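Malate dehydrogenase (Porphyromonas gingivalis, PDB 3FI9) probably catalyses the NAD-dependent interconversion of malate and oxaloacetate. Local coordinates at residues 36-41 and 71-76; 23-28 and 52-57; 176-181 and 186-191. All blocks are in the same frame, centred on the assembly; numbering follows the deposited sequence.

Interaction 1. Residues 36-41 and 71-76; sequences NLCLYD and KEALTD
Tyr40 lays the root of its side chain against the methyl of Ala73: its CB lies 3.6 Å from Ala73 CB, and its ring atoms CG and CD1 are each 4.0 Å from that same methyl. The methyl sits obliquely to the ring, so this is an aliphatic contact at the base of the tyrosine and not a stack. With CG anti to the backbone N (chi1 162°), the ring swings past Ala73 while CB keeps the closest approach.

Two residues back on the same strand, Cys38 reaches across to the same alanine but to another part of it. The thiol SG comes 3.8 Å from Ala73 CA and is 4.2 Å from Ala73 CB, meeting the helix backbone as much as the methyl. Ala73 is thus touched from two neighbouring positions on one face of the strand, and Tyr40 CA and Ala73 CA are 6.1 Å apart. Across the contact there is no hydrogen bond; the helix makes its own, with Thr75 N bonded to Lys71 O at 3.0 Å as the helix ends.

Strand 37-40 belongs to the parallel sheet of the Rossmann domain. Asp41, just past it, is a predicted NAD(+) ligand at the place where this fold commonly holds the adenosine ribose. Strands 10-14 and 65-67 flank the strand; Leu39 points to the other side of the sheet, while the short helix 70-74 packs on the Cys38 and Tyr40 face, next to helix 94-115.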
# COMPACT_ATOMS: atom_id res chain seq x y z
N ASN A 36 -9.86 12.84 -8.21
CA ASN A 36 -8.97 13.43 -9.19
C ASN A 36 -7.53 13.31 -8.71
O ASN A 36 -6.93 14.24 -8.18
CB ASN A 36 -9.42 14.86 -9.48
CG ASN A 36 -10.84 14.86 -10.07
OD1 ASN A 36 -11.06 14.23 -11.11
ND2 ASN A 36 -11.80 15.47 -9.37
N LEU A 37 -7.02 12.10 -8.84
CA LEU A 37 -5.67 11.79 -8.38
C LEU A 37 -4.77 11.75 -9.60
O LEU A 37 -5.02 11.00 -10.54
CB LEU A 37 -5.70 10.43 -7.67
CG LEU A 37 -4.36 9.91 -7.18
CD1 LEU A 37 -3.91 10.82 -6.08
CD2 LEU A 37 -4.47 8.41 -6.70
N CYS A 38 -3.73 12.57 -9.60
CA CYS A 38 -2.86 12.70 -10.75
C CYS A 38 -1.43 12.29 -10.42
O CYS A 38 -0.86 12.75 -9.41
CB CYS A 38 -2.92 14.14 -11.28
SG CYS A 38 -1.77 14.50 -12.61
N LEU A 39 -0.88 11.39 -11.23
CA LEU A 39 0.44 10.82 -10.98
C LEU A 39 1.44 11.41 -11.97
O LEU A 39 1.25 11.32 -13.21
CB LEU A 39 0.39 9.31 -11.09
CG LEU A 39 -0.67 8.57 -10.25
CD1 LEU A 39 -0.33 7.08 -10.32
CD2 LEU A 39 -0.61 9.09 -8.79
N TYR A 40 2.51 12.03 -11.44
CA TYR A 40 3.51 12.64 -12.32
C TYR A 40 4.88 12.00 -12.07
O TYR A 40 5.27 11.80 -10.91
CB TYR A 40 3.59 14.17 -12.11
CG TYR A 40 4.90 14.72 -12.68
CD1 TYR A 40 5.02 15.01 -14.05
CD2 TYR A 40 6.02 14.89 -11.88
CE1 TYR A 40 6.21 15.49 -14.58
CE2 TYR A 40 7.23 15.34 -12.40
CZ TYR A 40 7.32 15.63 -13.76
OH TYR A 40 8.53 16.07 -14.27
N ASP A 41 5.60 11.66 -13.14
CA ASP A 41 6.98 11.26 -13.04
C ASP A 41 7.60 11.49 -14.40
O ASP A 41 6.96 11.19 -15.44
CB ASP A 41 7.10 9.76 -12.68
CG ASP A 41 8.39 9.41 -11.98
OD1 ASP A 41 9.41 9.36 -12.69
OD2 ASP A 41 8.41 9.14 -10.72
N LYS A 71 3.42 20.77 -16.56
CA LYS A 71 2.32 21.71 -16.68
C LYS A 71 1.00 20.98 -16.55
O LYS A 71 0.10 21.44 -15.87
CB LYS A 71 2.34 22.48 -18.02
CG LYS A 71 1.28 23.62 -18.02
CD LYS A 71 1.17 24.38 -19.36
CE LYS A 71 0.18 25.55 -19.21
NZ LYS A 71 0.30 26.49 -20.36
N GLU A 72 0.87 19.85 -17.22
CA GLU A 72 -0.38 19.09 -17.16
C GLU A 72 -0.71 18.61 -15.75
O GLU A 72 -1.85 18.72 -15.28
CB GLU A 72 -0.28 17.88 -18.10
CG GLU A 72 -0.43 18.28 -19.55
CD GLU A 72 -0.38 17.07 -20.46
OE1 GLU A 72 -0.09 15.96 -19.95
OE2 GLU A 72 -0.64 17.25 -21.67
N ALA A 73 0.32 18.12 -15.08
CA ALA A 73 0.24 17.56 -13.72
C ALA A 73 -0.13 18.62 -12.68
O ALA A 73 -0.94 18.37 -11.79
CB ALA A 73 1.59 16.93 -13.35
N LEU A 74 0.50 19.79 -12.77
CA LEU A 74 0.20 20.84 -11.78
C LEU A 74 -1.02 21.70 -12.10
O LEU A 74 -1.60 22.35 -11.23
CB LEU A 74 1.45 21.69 -11.52
CG LEU A 74 2.62 20.94 -10.88
CD1 LEU A 74 3.70 21.90 -10.46
CD2 LEU A 74 2.12 20.15 -9.68
N THR A 75 -1.46 21.71 -13.35
CA THR A 75 -2.70 22.47 -13.68
C THR A 75 -3.92 22.01 -12.89
O THR A 75 -4.26 20.83 -12.93
CB THR A 75 -2.97 22.47 -15.22
OG1 THR A 75 -1.82 23.02 -15.88
CG2 THR A 75 -4.19 23.30 -15.55
N ASP A 76 -4.57 22.93 -12.18
CA ASP A 76 -5.71 22.63 -11.29
C ASP A 76 -5.28 21.92 -10.00
O ASP A 76 -6.12 21.66 -9.13
CB ASP A 76 -6.79 21.79 -12.00
CG ASP A 76 -7.35 22.45 -13.25
OD1 ASP A 76 -7.70 23.65 -13.20
OD2 ASP A 76 -7.48 21.74 -14.28

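Interaction 2. Residues 23-28 and 52-57; sequences NMAQTA and EEIRHC
Within 23-28 of helix 19-30 and 52-57 of helix 44-57, the CA atoms of Gln26 and Ile54 come nearest, 6.4 Å apart. These are the first two helices of the Rossmann domain, one before and one after strand 37-40, and helix 19-30 begins within the glycine-rich loop predicted to bind NAD(+).

One branched side chain does nearly all the touching. Ile54 lays its CG1-CD1 arm over the surface of helix 19-30, so that CD1 rests between Ala25 and Gln26. The first torsion (chi1 -55°) turns CG1 toward that helix, and the bend at chi2 (-60°) sets CD1 against the two residues. Ala25 CB meets that methyl at 4.1 Å and CG1 at 4.2 Å.

The side chain of Gln26 takes part through CB, also 4.1 Å from Ile54 CD1. Its chain runs on extended to an amide whose OE1 accepts from Asn23 ND2 of the second subunit, so one residue serves both the intrachain packing and the dimer interface. Helix 44-57 meets that subunit too: Glu52 and Glu53 form salt bridges with its Lys164 and Arg232, respectively.

Glu52 has a second positive partner in its own helix, Arg55 NH1, 3.1 Å from Glu52 OE1; the carboxylate oxygen lies in the guanidinium plane but is itself approached from above the carboxylate plane. The tightest touch between the helices involves the backbone, Ile54 CD1 lying 3.9 Å from Gln26 N.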
# COMPACT_ATOMS: atom_id res chain seq x y z
N ASN A 23 3.22 3.62 -3.86
CA ASN A 23 2.52 3.28 -2.62
C ASN A 23 1.66 4.46 -2.21
O ASN A 23 0.56 4.27 -1.74
CB ASN A 23 3.51 2.86 -1.52
CG ASN A 23 2.80 2.32 -0.26
OD1 ASN A 23 2.29 3.09 0.54
ND2 ASN A 23 2.84 1.01 -0.05
N MET A 24 2.12 5.68 -2.45
CA MET A 24 1.32 6.86 -2.13
C MET A 24 0.04 6.88 -2.95
O MET A 24 -1.02 7.23 -2.45
CB MET A 24 2.09 8.17 -2.37
CG MET A 24 3.29 8.45 -1.42
SD MET A 24 4.12 10.05 -2.03
CE MET A 24 5.04 10.48 -0.56
N ALA A 25 0.16 6.48 -4.20
CA ALA A 25 -0.99 6.50 -5.07
C ALA A 25 -2.04 5.55 -4.56
O ALA A 25 -3.22 5.87 -4.55
CB ALA A 25 -0.58 6.09 -6.53
N GLN A 26 -1.62 4.35 -4.19
CA GLN A 26 -2.54 3.34 -3.67
C GLN A 26 -3.13 3.84 -2.34
O GLN A 26 -4.29 3.68 -2.08
CB GLN A 26 -1.80 2.00 -3.48
CG GLN A 26 -2.74 0.90 -2.80
CD GLN A 26 -2.00 -0.39 -2.53
OE1 GLN A 26 -0.89 -0.63 -3.04
NE2 GLN A 26 -2.58 -1.23 -1.67
N THR A 27 -2.31 4.49 -1.51
CA THR A 27 -2.81 4.96 -0.23
C THR A 27 -3.82 6.08 -0.38
O THR A 27 -4.86 6.12 0.33
CB THR A 27 -1.62 5.38 0.68
OG1 THR A 27 -0.78 4.23 0.87
CG2 THR A 27 -2.11 5.91 2.07
N ALA A 28 -3.52 7.02 -1.27
CA ALA A 28 -4.44 8.14 -1.49
C ALA A 28 -5.79 7.64 -2.03
O ALA A 28 -6.86 8.11 -1.61
CB ALA A 28 -3.83 9.11 -2.50
N GLU A 52 -1.31 1.52 -14.36
CA GLU A 52 -1.99 0.28 -14.75
C GLU A 52 -2.32 -0.51 -13.48
O GLU A 52 -3.44 -0.98 -13.31
CB GLU A 52 -1.14 -0.57 -15.71
CG GLU A 52 -0.96 0.05 -17.12
CD GLU A 52 -2.26 0.21 -17.94
OE1 GLU A 52 -3.33 0.57 -17.41
OE2 GLU A 52 -2.20 0.00 -19.17
N GLU A 53 -1.37 -0.62 -12.56
CA GLU A 53 -1.63 -1.31 -11.29
C GLU A 53 -2.78 -0.66 -10.49
O GLU A 53 -3.64 -1.34 -9.96
CB GLU A 53 -0.35 -1.40 -10.47
CG GLU A 53 0.57 -2.58 -10.89
CD GLU A 53 0.76 -3.57 -9.74
OE1 GLU A 53 -0.19 -4.28 -9.36
OE2 GLU A 53 1.87 -3.60 -9.17
N ILE A 54 -2.78 0.67 -10.40
CA ILE A 54 -3.84 1.35 -9.66
C ILE A 54 -5.19 1.11 -10.31
O ILE A 54 -6.18 0.76 -9.64
CB ILE A 54 -3.56 2.86 -9.55
CG1 ILE A 54 -2.14 3.05 -8.93
CG2 ILE A 54 -4.74 3.57 -8.84
CD1 ILE A 54 -2.01 2.42 -7.51
N ARG A 55 -5.23 1.25 -11.63
CA ARG A 55 -6.45 0.99 -12.36
C ARG A 55 -7.00 -0.44 -12.10
O ARG A 55 -8.20 -0.62 -12.02
CB ARG A 55 -6.20 1.17 -13.86
CG ARG A 55 -6.11 2.62 -14.27
CD ARG A 55 -5.41 2.68 -15.62
NE ARG A 55 -5.44 4.01 -16.20
CZ ARG A 55 -4.90 4.34 -17.38
NH1 ARG A 55 -4.21 3.45 -18.06
NH2 ARG A 55 -4.99 5.58 -17.86
N HIS A 56 -6.12 -1.41 -12.03
CA HIS A 56 -6.52 -2.79 -11.82
C HIS A 56 -6.98 -3.12 -10.38
O HIS A 56 -7.48 -4.22 -10.12
CB HIS A 56 -5.37 -3.72 -12.23
CG HIS A 56 -4.90 -3.52 -13.65
ND1 HIS A 56 -3.72 -4.06 -14.12
CD2 HIS A 56 -5.45 -2.84 -14.69
CE1 HIS A 56 -3.56 -3.70 -15.39
NE2 HIS A 56 -4.59 -2.97 -15.75
N CYS A 57 -6.79 -2.18 -9.44
CA CYS A 57 -7.35 -2.35 -8.08
C CYS A 57 -8.85 -2.17 -8.09
O CYS A 57 -9.56 -2.66 -7.19
CB CYS A 57 -6.77 -1.31 -7.13
SG CYS A 57 -5.05 -1.67 -6.74

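Interaction 3. Residues 176-181 and 186-191; sequences TRTYGG and MAVFAS
Tyr179 and Ala187 form the hydrogen-bonded pair of a short antiparallel beta hairpin, each backbone giving and taking one bond. Tyr179 N donates to Ala187 O at 2.8 Å (164° at the hydrogen), and Ala187 N returns a bond of 2.8 Å to Tyr179 O. Further along, Phe189 N donates to Arg177 O at 3.1 Å, while Thr178 N bonds to Ser155 OG. A water prolongs the pairing: it accepts from Arg177 N at 2.8 Å and gives a weak bond to Phe189 O. Backbone carbon adds its share, with Thr178 CA 3.2 Å from Ala187 O in a CA-H...O contact.

Two side-chain donors of Arg177, NH1 and NE, find their acceptors away from strand 186-188. NH1 bonds to Thr176 O, 3.0 Å off, from above the carbonyl plane, and NE forms a salt bridge with Glu278, whose OE1 also takes a hydrogen bond from Tyr179 OH.

On the Tyr179 side of the hairpin, the edge of that ring points into the face of Phe189 in a T-shaped pair, centroids 4.9 Å apart and planes at 78°, with CD2 over the centre of the phenylalanine. On the other side Thr178 CG2 meets Met186 SD at 3.9 Å.

The turn between the strands carries His182, the predicted proton acceptor. Helix 297-319 covers the two aromatic rings through Leu303, whereas Thr178, Met186 and Val188 pack against helix 153-166, with helix 211-222 also touching Met186 and Val188.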
# COMPACT_ATOMS: atom_id res chain seq x y z
N THR A 176 5.32 10.02 21.85
CA THR A 176 6.77 9.98 21.65
C THR A 176 7.07 11.08 20.64
O THR A 176 6.38 11.19 19.61
CB THR A 176 7.21 8.67 21.02
OG1 THR A 176 6.20 8.26 20.10
CG2 THR A 176 7.39 7.58 22.05
N ARG A 177 8.08 11.88 20.92
CA ARG A 177 8.34 13.06 20.11
C ARG A 177 9.82 13.30 19.92
O ARG A 177 10.57 13.27 20.89
CB ARG A 177 7.73 14.32 20.77
CG ARG A 177 6.26 14.36 20.73
CD ARG A 177 5.77 14.44 19.31
NE ARG A 177 4.34 14.68 19.29
CZ ARG A 177 3.41 13.74 19.17
NH1 ARG A 177 3.75 12.47 19.03
NH2 ARG A 177 2.13 14.08 19.18
N THR A 178 10.24 13.48 18.66
CA THR A 178 11.53 14.09 18.39
C THR A 178 11.25 15.39 17.61
O THR A 178 10.37 15.42 16.74
CB THR A 178 12.50 13.19 17.57
OG1 THR A 178 12.08 13.16 16.20
CG2 THR A 178 12.52 11.72 18.08
N TYR A 179 12.05 16.42 17.85
CA TYR A 179 11.95 17.67 17.12
C TYR A 179 13.31 18.05 16.50
O TYR A 179 14.35 17.36 16.71
CB TYR A 179 11.46 18.79 18.06
CG TYR A 179 10.13 18.51 18.71
CD1 TYR A 179 8.98 18.31 17.95
CD2 TYR A 179 10.03 18.46 20.09
CE1 TYR A 179 7.76 18.04 18.58
CE2 TYR A 179 8.84 18.21 20.71
CZ TYR A 179 7.71 17.99 19.96
OH TYR A 179 6.53 17.77 20.60
N GLY A 180 13.30 19.12 15.70
CA GLY A 180 14.55 19.63 15.07
C GLY A 180 14.85 19.02 13.71
O GLY A 180 14.03 19.11 12.80
N GLY A 181 16.03 18.40 13.60
CA GLY A 181 16.48 17.75 12.35
C GLY A 181 16.11 16.29 12.45
O GLY A 181 15.39 15.90 13.36
N MET A 186 18.34 14.58 15.18
CA MET A 186 17.06 14.67 15.87
C MET A 186 17.31 15.10 17.31
O MET A 186 18.35 14.76 17.87
CB MET A 186 16.26 13.37 15.82
CG MET A 186 16.73 12.26 16.80
SD MET A 186 15.95 10.62 16.48
CE MET A 186 16.48 9.77 17.93
N ALA A 187 16.32 15.77 17.90
CA ALA A 187 16.31 16.08 19.34
C ALA A 187 15.12 15.34 20.00
O ALA A 187 13.97 15.66 19.75
CB ALA A 187 16.17 17.60 19.56
N VAL A 188 15.43 14.34 20.81
CA VAL A 188 14.45 13.54 21.52
C VAL A 188 13.92 14.29 22.74
O VAL A 188 14.69 14.71 23.62
CB VAL A 188 15.07 12.17 21.95
CG1 VAL A 188 14.00 11.26 22.48
CG2 VAL A 188 15.83 11.49 20.78
N PHE A 189 12.62 14.55 22.77
CA PHE A 189 11.97 15.17 23.92
C PHE A 189 11.28 14.11 24.77
O PHE A 189 10.06 14.00 24.78
CB PHE A 189 10.95 16.24 23.48
CG PHE A 189 11.58 17.57 23.21
CD1 PHE A 189 12.70 17.66 22.36
CD2 PHE A 189 11.06 18.73 23.77
CE1 PHE A 189 13.32 18.92 22.10
CE2 PHE A 189 11.65 20.01 23.49
CZ PHE A 189 12.78 20.09 22.65
N ALA A 190 12.08 13.33 25.49
CA ALA A 190 11.50 12.22 26.30
C ALA A 190 10.49 12.68 27.35
O ALA A 190 9.60 11.93 27.80
CB ALA A 190 12.63 11.41 26.95
N SER A 191 10.60 13.92 27.80
CA SER A 191 9.61 14.40 28.73
C SER A 191 8.15 14.35 28.19
O SER A 191 7.22 14.43 28.97
CB SER A 191 9.93 15.85 29.15
OG SER A 191 9.63 16.72 28.08
O HOH W 1 9.74 11.51 23.16

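How the interactions relate
Interactions 1 and 2 meet at strand 37-40, which belongs to interaction 1 and lies in the chain between the two helices of interaction 2. Cys38 and Tyr40 serve interaction 1, while Leu37 and Leu39 turn to the opposite face, where Leu39 CD2 lies 3.8 Å from Ala25 CB. Interaction 1 sets helix 70-74 on one face; interaction 2 joins two helices, with Ala25 of helix 19-30 packing on the other. Both are small, buried and apolar, without a hydrogen bond across; interaction 2 alone also reaches the second subunit. Interaction 3 lies in the C-terminal domain, its centre about 35 Å from that of interaction 1. Also largely buried, it relies instead on backbone hydrogen bonds and an aromatic pair, beside the predicted catalytic histidine.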